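Local coordinates for DUF6844 domain-containing protein (Francisella tularensis subsp. tularensis, PDB 4QVR) that is of unknown function but has a signal sequence and a DUF6844 domain, consistent with export from the cytoplasm, at residues G297-K305 and F322-Y333; Y304-M313 and V427-P435. All blocks are in the same frame, centred on the assembly; numbering follows the deposited sequence.

Contact 1. Residues G297-K305 and F322-Y333; sequences GQSPSDLYK and FGEDNKPYILAY
Tyr304 and Tyr333 meet through their hydroxyls: the two OH atoms lie 2.6 Å apart, a short hydrogen bond in which either could be the donor. Tyr333 OH reaches Tyr304 at the edge of its ring, in the ring plane. Leu331 CD1 reaches the same edge region, 3.8 Å from Tyr304 CE2, and so packs against the phenol that makes the bond. Nearer the start of strand 328-337, Pro300 covers one face of Tyr329; its CG stands 3.9 Å from the ring centroid and only 17° off the normal, a CH-pi contact. Tyr329 CG sits between its backbone N and carbonyl carbon (chi1 57°), which turns the ring up toward the proline. Leu303 CD1 comes to the rim at 3.1 Å from Tyr329 OH, and that buried hydroxyl has no polar partner in the model. Helix 67-78 backs this side, with Ile77 touching both Leu303 and Tyr304.

The other end is looser and largely backbone. Gln298 N donates to Phe322 O at 3.3 Å, nearly straight (166°) and on a carbonyl lone pair, while Asn74 ND2 also bonds to Phe322 O. Gly323 CA returns a C-H...O contact to Gln298 O at 3.3 Å. Here Gly297 and Glu324 are exposed, and a water bound to Gly297 O reaches Glu324 O weakly. The type I turn Gly323-Asn326, with an Asx turn at Asp325, belongs to the beta hairpin joining strands 318-322 and 328-337, onto which the 300-303 helical turn packs.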
loop_
_atom_site.group_PDB
_atom_site.type_symbol
_atom_site.label_atom_id
_atom_site.label_comp_id
_atom_site.label_asym_id
_atom_site.label_seq_id
_atom_site.Cartn_x
_atom_site.Cartn_y
_atom_site.Cartn_z
ATOM N N GLY A 297 9.037 20.548 -9.229
ATOM C CA GLY A 297 8.854 19.689 -10.394
ATOM C C GLY A 297 10.166 19.293 -11.066
ATOM O O GLY A 297 11.068 20.128 -11.228
ATOM N N GLN A 298 10.266 18.017 -11.461
ATOM C CA GLN A 298 11.466 17.480 -12.112
ATOM C C GLN A 298 11.205 16.122 -12.794
ATOM O O GLN A 298 10.432 15.292 -12.298
ATOM C CB GLN A 298 12.582 17.323 -11.079
ATOM C CG GLN A 298 13.939 16.960 -11.661
ATOM C CD GLN A 298 15.001 16.778 -10.591
ATOM O OE1 GLN A 298 14.685 16.628 -9.408
ATOM N NE2 GLN A 298 16.270 16.778 -11.004
ATOM N N SER A 299 11.879 15.898 -13.919
ATOM C CA SER A 299 11.736 14.654 -14.692
ATOM C C SER A 299 11.999 13.368 -13.876
ATOM O O SER A 299 12.857 13.351 -12.992
ATOM C CB SER A 299 12.668 14.691 -15.910
ATOM O OG SER A 299 12.643 13.463 -16.616
ATOM N N PRO A 300 11.258 12.283 -14.174
ATOM C CA PRO A 300 11.454 11.017 -13.463
ATOM C C PRO A 300 12.834 10.402 -13.684
ATOM O O PRO A 300 13.440 9.917 -12.734
ATOM C CB PRO A 300 10.362 10.109 -14.037
ATOM C CG PRO A 300 9.340 11.039 -14.585
ATOM C CD PRO A 300 10.098 12.225 -15.083
ATOM N N SER A 301 13.327 10.420 -14.921
ATOM C CA SER A 301 14.661 9.883 -15.213
ATOM C C SER A 301 15.751 10.754 -14.585
ATOM O O SER A 301 16.909 10.353 -14.508
ATOM C CB SER A 301 14.901 9.768 -16.726
ATOM O OG SER A 301 14.055 8.799 -17.327
ATOM N N ASP A 302 15.367 11.942 -14.136
ATOM C CA ASP A 302 16.294 12.875 -13.530
ATOM C C ASP A 302 16.349 12.619 -12.004
ATOM O O ASP A 302 17.358 12.904 -11.372
ATOM C CB ASP A 302 15.851 14.310 -13.862
ATOM C CG ASP A 302 17.018 15.246 -14.161
ATOM O OD1 ASP A 302 18.123 14.764 -14.494
ATOM O OD2 ASP A 302 16.810 16.476 -14.125
ATOM N N LEU A 303 15.266 12.086 -11.421
ATOM C CA LEU A 303 15.239 11.734 -9.983
ATOM C C LEU A 303 16.034 10.446 -9.704
ATOM O O LEU A 303 16.275 10.112 -8.541
ATOM C CB LEU A 303 13.810 11.525 -9.461
ATOM C CG LEU A 303 12.772 12.652 -9.501
ATOM C CD1 LEU A 303 11.442 12.115 -8.987
ATOM C CD2 LEU A 303 13.198 13.883 -8.703
ATOM N N TYR A 304 16.372 9.702 -10.766
ATOM C CA TYR A 304 17.174 8.479 -10.675
ATOM C C TYR A 304 18.487 8.805 -11.319
ATOM O O TYR A 304 18.910 8.166 -12.277
ATOM C CB TYR A 304 16.486 7.314 -11.370
ATOM C CG TYR A 304 15.221 6.979 -10.658
ATOM C CD1 TYR A 304 15.264 6.396 -9.401
ATOM C CD2 TYR A 304 13.987 7.282 -11.202
ATOM C CE1 TYR A 304 14.107 6.103 -8.699
ATOM C CE2 TYR A 304 12.824 6.999 -10.512
ATOM C CZ TYR A 304 12.888 6.404 -9.257
ATOM O OH TYR A 304 11.736 6.110 -8.559
ATOM N N LYS A 305 19.116 9.828 -10.745
ATOM C CA LYS A 305 20.371 10.406 -11.217
ATOM C C LYS A 305 21.533 9.425 -11.424
ATOM O O LYS A 305 21.717 8.902 -12.536
ATOM C CB LYS A 305 20.780 11.537 -10.239
ATOM C CG LYS A 305 21.539 12.720 -10.831
ATOM C CD LYS A 305 22.919 12.387 -11.346
ATOM C CE LYS A 305 23.597 13.642 -11.883
ATOM N NZ LYS A 305 24.970 13.382 -12.392
ATOM N N PHE A 322 5.866 14.488 -9.340
ATOM C CA PHE A 322 5.421 15.608 -10.177
ATOM C C PHE A 322 6.590 16.046 -11.035
ATOM O O PHE A 322 7.663 16.319 -10.510
ATOM C CB PHE A 322 4.937 16.753 -9.296
ATOM C CG PHE A 322 3.806 16.367 -8.366
ATOM C CD1 PHE A 322 2.489 16.375 -8.806
ATOM C CD2 PHE A 322 4.064 15.996 -7.049
ATOM C CE1 PHE A 322 1.457 16.030 -7.954
ATOM C CE2 PHE A 322 3.035 15.647 -6.198
ATOM C CZ PHE A 322 1.725 15.660 -6.647
ATOM N N GLY A 323 6.391 16.089 -12.352
ATOM C CA GLY A 323 7.467 16.446 -13.291
ATOM C C GLY A 323 7.694 17.935 -13.508
ATOM O O GLY A 323 7.057 18.772 -12.861
ATOM N N GLU A 324 8.622 18.247 -14.417
ATOM C CA GLU A 324 8.973 19.631 -14.786
ATOM C C GLU A 324 7.720 20.481 -14.984
ATOM O O GLU A 324 7.549 21.524 -14.353
ATOM C CB GLU A 324 9.791 19.635 -16.090
ATOM C CG GLU A 324 11.220 19.094 -15.987
ATOM C CD GLU A 324 12.234 20.125 -15.501
ATOM O OE1 GLU A 324 13.125 19.748 -14.707
ATOM O OE2 GLU A 324 12.147 21.310 -15.908
ATOM N N ASP A 325 6.839 19.993 -15.853
ATOM C CA ASP A 325 5.574 20.657 -16.202
ATOM C C ASP A 325 4.508 20.754 -15.085
ATOM O O ASP A 325 3.383 21.175 -15.359
ATOM C CB ASP A 325 4.950 19.932 -17.410
ATOM C CG ASP A 325 4.662 18.445 -17.134
ATOM O OD1 ASP A 325 5.098 17.927 -16.083
ATOM O OD2 ASP A 325 4.012 17.790 -17.975
ATOM N N ASN A 326 4.853 20.378 -13.850
ATOM C CA ASN A 326 3.913 20.388 -12.705
ATOM C C ASN A 326 2.834 19.279 -12.797
ATOM O O ASN A 326 1.828 19.333 -12.087
ATOM C CB ASN A 326 3.252 21.772 -12.507
ATOM C CG ASN A 326 4.265 22.889 -12.260
ATOM O OD1 ASN A 326 5.476 22.662 -12.262
ATOM N ND2 ASN A 326 3.766 24.106 -12.045
ATOM N N LYS A 327 3.065 18.276 -13.656
ATOM C CA LYS A 327 2.129 17.156 -13.853
ATOM C C LYS A 327 2.451 15.943 -12.980
ATOM O O LYS A 327 3.605 15.503 -12.912
ATOM C CB LYS A 327 2.124 16.685 -15.318
ATOM C CG LYS A 327 1.406 17.595 -16.301
ATOM C CD LYS A 327 -0.091 17.632 -16.032
ATOM C CE LYS A 327 -0.828 18.461 -17.071
ATOM N NZ LYS A 327 -2.298 18.473 -16.825
ATOM N N PRO A 328 1.423 15.387 -12.320
ATOM C CA PRO A 328 1.666 14.213 -11.512
ATOM C C PRO A 328 1.848 12.977 -12.360
ATOM O O PRO A 328 1.283 12.842 -13.429
ATOM C CB PRO A 328 0.392 14.075 -10.670
ATOM C CG PRO A 328 -0.657 14.843 -11.404
ATOM C CD PRO A 328 0.056 15.918 -12.154
ATOM N N TYR A 329 2.647 12.062 -11.864
ATOM C CA TYR A 329 2.855 10.829 -12.559
ATOM C C TYR A 329 3.022 9.782 -11.486
ATOM O O TYR A 329 3.333 10.094 -10.336
ATOM C CB TYR A 329 4.085 10.931 -13.473
ATOM C CG TYR A 329 5.333 11.310 -12.727
ATOM C CD1 TYR A 329 5.922 10.423 -11.855
ATOM C CD2 TYR A 329 5.923 12.546 -12.892
ATOM C CE1 TYR A 329 7.059 10.748 -11.163
ATOM C CE2 TYR A 329 7.074 12.880 -12.196
ATOM C CZ TYR A 329 7.634 11.966 -11.336
ATOM O OH TYR A 329 8.774 12.249 -10.630
ATOM N N ILE A 330 2.825 8.532 -11.859
ATOM C CA ILE A 330 2.947 7.452 -10.921
ATOM C C ILE A 330 4.092 6.549 -11.326
ATOM O O ILE A 330 4.168 6.131 -12.471
ATOM C CB ILE A 330 1.638 6.666 -10.883
ATOM C CG1 ILE A 330 0.532 7.618 -10.405
ATOM C CG2 ILE A 330 1.769 5.449 -9.969
ATOM C CD1 ILE A 330 -0.861 7.182 -10.760
ATOM N N LEU A 331 4.991 6.276 -10.387
ATOM C CA LEU A 331 6.107 5.395 -10.639
ATOM C C LEU A 331 5.765 4.083 -9.989
ATOM O O LEU A 331 5.089 4.059 -8.979
ATOM C CB LEU A 331 7.384 5.928 -10.031
ATOM C CG LEU A 331 7.817 7.301 -10.506
ATOM C CD1 LEU A 331 9.155 7.639 -9.864
ATOM C CD2 LEU A 331 7.932 7.320 -12.005
ATOM N N ALA A 332 6.215 2.998 -10.599
ATOM C CA ALA A 332 5.994 1.660 -10.098
ATOM C C ALA A 332 7.307 0.925 -10.205
ATOM O O ALA A 332 7.917 0.885 -11.287
ATOM C CB ALA A 332 4.957 0.947 -10.922
ATOM N N TYR A 333 7.733 0.344 -9.086
ATOM C CA TYR A 333 8.970 -0.424 -9.024
ATOM C C TYR A 333 8.728 -1.888 -9.233
ATOM O O TYR A 333 7.682 -2.398 -8.876
ATOM C CB TYR A 333 9.596 -0.260 -7.657
ATOM C CG TYR A 333 9.926 1.175 -7.304
ATOM C CD1 TYR A 333 11.028 1.802 -7.853
ATOM C CD2 TYR A 333 9.154 1.886 -6.388
ATOM C CE1 TYR A 333 11.349 3.124 -7.525
ATOM C CE2 TYR A 333 9.481 3.189 -6.033
ATOM C CZ TYR A 333 10.575 3.807 -6.618
ATOM O OH TYR A 333 10.902 5.099 -6.283
HETATM O O HOH W 1 10.262 22.284 -12.362
#

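Contact 2. Residues Y304-M313 and V427-P435; sequences YKDKSGEDMM and VKRWRYKLP
Trp430 is covered on one face by Gly309 and Met312, both of segment 304-313. The CB of Met312, a selenomethionine, lies 3.6 Å from the centroid of the five-membered ring and 20° off its normal, a CH-pi contact; Gly309 O sits over the six-membered side, 3.4 Å from Trp430 CZ3. Gly309 CA is equally near Trp430 CE3, so the helical turn's backbone lies directly on the indole. Glu310 CA covers a face of Tyr432, while Glu310 CB touches Tyr432 CE1 at 3.7 Å.

Both selenomethionines make Met-aromatic contacts with Trp430. Met312 SE is oblique to the five-membered ring. Met313 bends at chi2 and chi3, bringing SE to the indole edge, 3.6 Å from Trp430 CH2, and obliquely beside Tyr432, with CE on Leu434 CD2.

Polar links are few. Lys428 NZ makes a weak hydrogen bond to Lys307 O (3.4 Å), its aliphatic part running past Tyr304 CB. A water joins Gly309 N to Arg431 O. Within 304-313, a Ser308-Asp311 capping box fixes the start of helix 309-312: Ser308 N donates to Asp311 OD2 at 3.2 Å, and the return bond to Ser308 OG is weak.

Strand 424-433 is an outermost strand of the four-stranded antiparallel sheet and pairs with 440-448, with a classic bulge at Val427 and Lys428 opposite Val445; helix 309-312 lies against it, and Met312 also touches Tyr333 of strand 328-337.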
loop_
_atom_site.group_PDB
_atom_site.type_symbol
_atom_site.label_atom_id
_atom_site.label_comp_id
_atom_site.label_asym_id
_atom_site.label_seq_id
_atom_site.Cartn_x
_atom_site.Cartn_y
_atom_site.Cartn_z
ATOM N N TYR A 304 16.372 9.702 -10.766
ATOM C CA TYR A 304 17.174 8.479 -10.675
ATOM C C TYR A 304 18.487 8.805 -11.319
ATOM O O TYR A 304 18.910 8.166 -12.277
ATOM C CB TYR A 304 16.486 7.314 -11.370
ATOM C CG TYR A 304 15.221 6.979 -10.658
ATOM C CD1 TYR A 304 15.264 6.396 -9.401
ATOM C CD2 TYR A 304 13.987 7.282 -11.202
ATOM C CE1 TYR A 304 14.107 6.103 -8.699
ATOM C CE2 TYR A 304 12.824 6.999 -10.512
ATOM C CZ TYR A 304 12.888 6.404 -9.257
ATOM O OH TYR A 304 11.736 6.110 -8.559
ATOM N N LYS A 305 19.116 9.828 -10.745
ATOM C CA LYS A 305 20.371 10.406 -11.217
ATOM C C LYS A 305 21.533 9.425 -11.424
ATOM O O LYS A 305 21.717 8.902 -12.536
ATOM C CB LYS A 305 20.780 11.537 -10.239
ATOM C CG LYS A 305 21.539 12.720 -10.831
ATOM C CD LYS A 305 22.919 12.387 -11.346
ATOM C CE LYS A 305 23.597 13.642 -11.883
ATOM N NZ LYS A 305 24.970 13.382 -12.392
ATOM N N ASP A 306 22.322 9.165 -10.388
ATOM C CA ASP A 306 23.268 8.064 -10.425
ATOM C C ASP A 306 22.874 7.090 -9.326
ATOM O O ASP A 306 23.720 6.604 -8.569
ATOM C CB ASP A 306 24.728 8.532 -10.321
ATOM C CG ASP A 306 25.215 9.204 -11.600
ATOM O OD1 ASP A 306 24.613 10.203 -12.031
ATOM O OD2 ASP A 306 26.217 8.734 -12.175
ATOM N N LYS A 307 21.571 6.807 -9.260
ATOM C CA LYS A 307 21.028 5.884 -8.278
ATOM C C LYS A 307 21.383 4.484 -8.810
ATOM O O LYS A 307 20.821 4.014 -9.797
ATOM C CB LYS A 307 19.516 6.123 -8.104
ATOM C CG LYS A 307 18.944 5.793 -6.713
ATOM C CD LYS A 307 17.590 6.484 -6.498
ATOM C CE LYS A 307 16.972 6.309 -5.104
ATOM N NZ LYS A 307 16.385 4.961 -4.743
ATOM N N SER A 308 22.380 3.868 -8.184
ATOM C CA SER A 308 22.848 2.549 -8.557
ATOM C C SER A 308 21.831 1.449 -8.215
ATOM O O SER A 308 20.860 1.683 -7.500
ATOM C CB SER A 308 24.130 2.233 -7.795
ATOM O OG SER A 308 23.817 2.013 -6.433
ATOM N N GLY A 309 22.103 0.236 -8.694
ATOM C CA GLY A 309 21.237 -0.917 -8.464
ATOM C C GLY A 309 21.007 -1.193 -6.994
ATOM O O GLY A 309 19.883 -1.447 -6.564
ATOM N N GLU A 310 22.085 -1.144 -6.232
ATOM C CA GLU A 310 22.023 -1.348 -4.810
ATOM C C GLU A 310 21.098 -0.303 -4.184
ATOM O O GLU A 310 20.329 -0.622 -3.307
ATOM C CB GLU A 310 23.417 -1.230 -4.199
ATOM C CG GLU A 310 23.451 -1.564 -2.717
ATOM C CD GLU A 310 24.808 -1.318 -2.066
ATOM O OE1 GLU A 310 25.639 -0.582 -2.640
ATOM O OE2 GLU A 310 25.032 -1.835 -0.949
ATOM N N ASP A 311 21.167 0.940 -4.656
ATOM C CA ASP A 311 20.322 1.997 -4.125
ATOM C C ASP A 311 18.845 1.767 -4.406
ATOM O O ASP A 311 18.011 2.397 -3.775
ATOM C CB ASP A 311 20.736 3.372 -4.689
ATOM C CG ASP A 311 22.158 3.790 -4.275
ATOM O OD1 ASP A 311 22.559 3.471 -3.137
ATOM O OD2 ASP A 311 22.862 4.449 -5.094
HETATM N N MSE A 312 18.515 0.876 -5.340
HETATM C CA MSE A 312 17.122 0.642 -5.705
HETATM C C MSE A 312 16.533 -0.601 -5.128
HETATM O O MSE A 312 15.335 -0.852 -5.286
HETATM C CB MSE A 312 17.025 0.386 -7.195
HETATM C CG MSE A 312 17.760 1.387 -8.064
HETATM SE SE MSE A 312 16.668 2.976 -8.384
HETATM C CE MSE A 312 14.891 2.219 -8.749
HETATM N N MSE A 313 17.357 -1.410 -4.474
HETATM C CA MSE A 313 16.909 -2.701 -3.985
HETATM C C MSE A 313 15.764 -2.679 -3.011
HETATM O O MSE A 313 14.991 -3.656 -2.932
HETATM C CB MSE A 313 18.066 -3.415 -3.309
HETATM C CG MSE A 313 19.039 -3.980 -4.329
HETATM SE SE MSE A 313 18.368 -5.667 -5.146
HETATM C CE MSE A 313 18.903 -6.811 -3.628
ATOM N N VAL A 427 11.337 4.070 -17.214
ATOM C CA VAL A 427 12.206 5.227 -17.050
ATOM C C VAL A 427 13.510 4.895 -16.380
ATOM O O VAL A 427 14.363 5.760 -16.228
ATOM C CB VAL A 427 11.532 6.393 -16.311
ATOM C CG1 VAL A 427 10.342 6.904 -17.120
ATOM C CG2 VAL A 427 11.139 5.994 -14.910
ATOM N N LYS A 428 13.692 3.641 -16.001
ATOM C CA LYS A 428 14.923 3.244 -15.340
ATOM C C LYS A 428 15.045 1.739 -15.369
ATOM O O LYS A 428 14.056 1.024 -15.279
ATOM C CB LYS A 428 14.900 3.739 -13.885
ATOM C CG LYS A 428 16.120 3.430 -13.028
ATOM C CD LYS A 428 17.357 4.182 -13.459
ATOM C CE LYS A 428 18.497 3.911 -12.483
ATOM N NZ LYS A 428 19.775 4.518 -12.948
ATOM N N ARG A 429 16.268 1.269 -15.531
ATOM C CA ARG A 429 16.580 -0.151 -15.531
ATOM C C ARG A 429 17.876 -0.227 -14.740
ATOM O O ARG A 429 18.683 0.696 -14.797
ATOM C CB ARG A 429 16.746 -0.668 -16.954
ATOM C CG ARG A 429 15.452 -0.606 -17.763
ATOM C CD ARG A 429 15.697 -0.382 -19.242
ATOM N NE ARG A 429 16.214 -1.542 -19.954
ATOM C CZ ARG A 429 15.474 -2.367 -20.693
ATOM N NH1 ARG A 429 16.052 -3.391 -21.315
ATOM N NH2 ARG A 429 14.158 -2.174 -20.821
ATOM N N TRP A 430 18.029 -1.269 -13.937
ATOM C CA TRP A 430 19.231 -1.450 -13.143
ATOM C C TRP A 430 19.478 -2.933 -12.907
ATOM O O TRP A 430 18.606 -3.765 -13.112
ATOM C CB TRP A 430 19.125 -0.705 -11.818
ATOM C CG TRP A 430 17.931 -1.106 -10.988
ATOM C CD1 TRP A 430 16.684 -0.548 -11.033
ATOM C CD2 TRP A 430 17.877 -2.132 -9.979
ATOM N NE1 TRP A 430 15.847 -1.160 -10.125
ATOM C CE2 TRP A 430 16.557 -2.134 -9.459
ATOM C CE3 TRP A 430 18.805 -3.029 -9.459
ATOM C CZ2 TRP A 430 16.157 -3.005 -8.455
ATOM C CZ3 TRP A 430 18.401 -3.907 -8.467
ATOM C CH2 TRP A 430 17.085 -3.879 -7.966
ATOM N N ARG A 431 20.666 -3.228 -12.426
ATOM C CA ARG A 431 21.122 -4.573 -12.239
ATOM C C ARG A 431 22.009 -4.597 -11.017
ATOM O O ARG A 431 22.857 -3.725 -10.816
ATOM C CB ARG A 431 21.915 -4.953 -13.484
ATOM C CG ARG A 431 22.539 -6.332 -13.508
ATOM C CD ARG A 431 23.315 -6.517 -14.796
ATOM N NE ARG A 431 24.127 -7.735 -14.795
ATOM C CZ ARG A 431 25.267 -7.853 -14.127
ATOM N NH1 ARG A 431 25.954 -8.986 -14.178
ATOM N NH2 ARG A 431 25.716 -6.843 -13.381
ATOM N N TYR A 432 21.814 -5.594 -10.189
ATOM C CA TYR A 432 22.590 -5.689 -9.000
ATOM C C TYR A 432 22.940 -7.138 -8.722
ATOM O O TYR A 432 22.064 -7.977 -8.560
ATOM C CB TYR A 432 21.821 -5.067 -7.838
ATOM C CG TYR A 432 22.566 -5.157 -6.522
ATOM C CD1 TYR A 432 23.783 -4.517 -6.356
ATOM C CD2 TYR A 432 22.047 -5.879 -5.451
ATOM C CE1 TYR A 432 24.474 -4.598 -5.167
ATOM C CE2 TYR A 432 22.731 -5.969 -4.249
ATOM C CZ TYR A 432 23.945 -5.319 -4.112
ATOM O OH TYR A 432 24.638 -5.379 -2.923
ATOM N N LYS A 433 24.226 -7.438 -8.716
ATOM C CA LYS A 433 24.675 -8.789 -8.401
ATOM C C LYS A 433 24.742 -8.849 -6.892
ATOM O O LYS A 433 25.337 -7.977 -6.271
ATOM C CB LYS A 433 26.032 -9.087 -9.009
ATOM C CG LYS A 433 26.403 -10.559 -8.915
ATOM C CD LYS A 433 27.544 -10.931 -9.842
ATOM C CE LYS A 433 27.692 -12.445 -9.911
ATOM N NZ LYS A 433 28.662 -12.908 -10.949
ATOM N N LEU A 434 24.083 -9.837 -6.297
ATOM C CA LEU A 434 24.093 -9.977 -4.847
ATOM C C LEU A 434 25.533 -10.268 -4.368
ATOM O O LEU A 434 26.284 -11.011 -5.036
ATOM C CB LEU A 434 23.115 -11.067 -4.410
ATOM C CG LEU A 434 21.642 -10.830 -4.766
ATOM C CD1 LEU A 434 20.805 -12.045 -4.382
ATOM C CD2 LEU A 434 21.083 -9.562 -4.117
ATOM N N PRO A 435 25.940 -9.653 -3.232
ATOM C CA PRO A 435 27.305 -9.834 -2.732
ATOM C C PRO A 435 27.573 -11.261 -2.285
ATOM O O PRO A 435 26.756 -11.837 -1.571
ATOM C CB PRO A 435 27.368 -8.873 -1.538
ATOM C CG PRO A 435 25.967 -8.763 -1.073
ATOM C CD PRO A 435 25.136 -8.812 -2.325
HETATM O O HOH W 2 24.246 -0.879 -10.486
#

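In the fold
Contacts 1 and 2 place two successive helical turns, 300-303 and 309-312, on the same four-stranded antiparallel sheet, with their centres about 17 Å apart. Tyr304 and Lys305 belong to both, and Tyr304 takes part in each. The two also touch directly: Ser301 OG lies 3.2 Å from Val427 O, a probable hydrogen bond, and Tyr333 CE1 packs 3.9 Å from Met312 CE. Along the chain their segments alternate. Through the contacts made by 297-305 and 304-313, the connection 297-313 spans from strand 328-337 to strand 424-433, with 440-448 between those strands. No active site or ligand is known here to which either contact could be related.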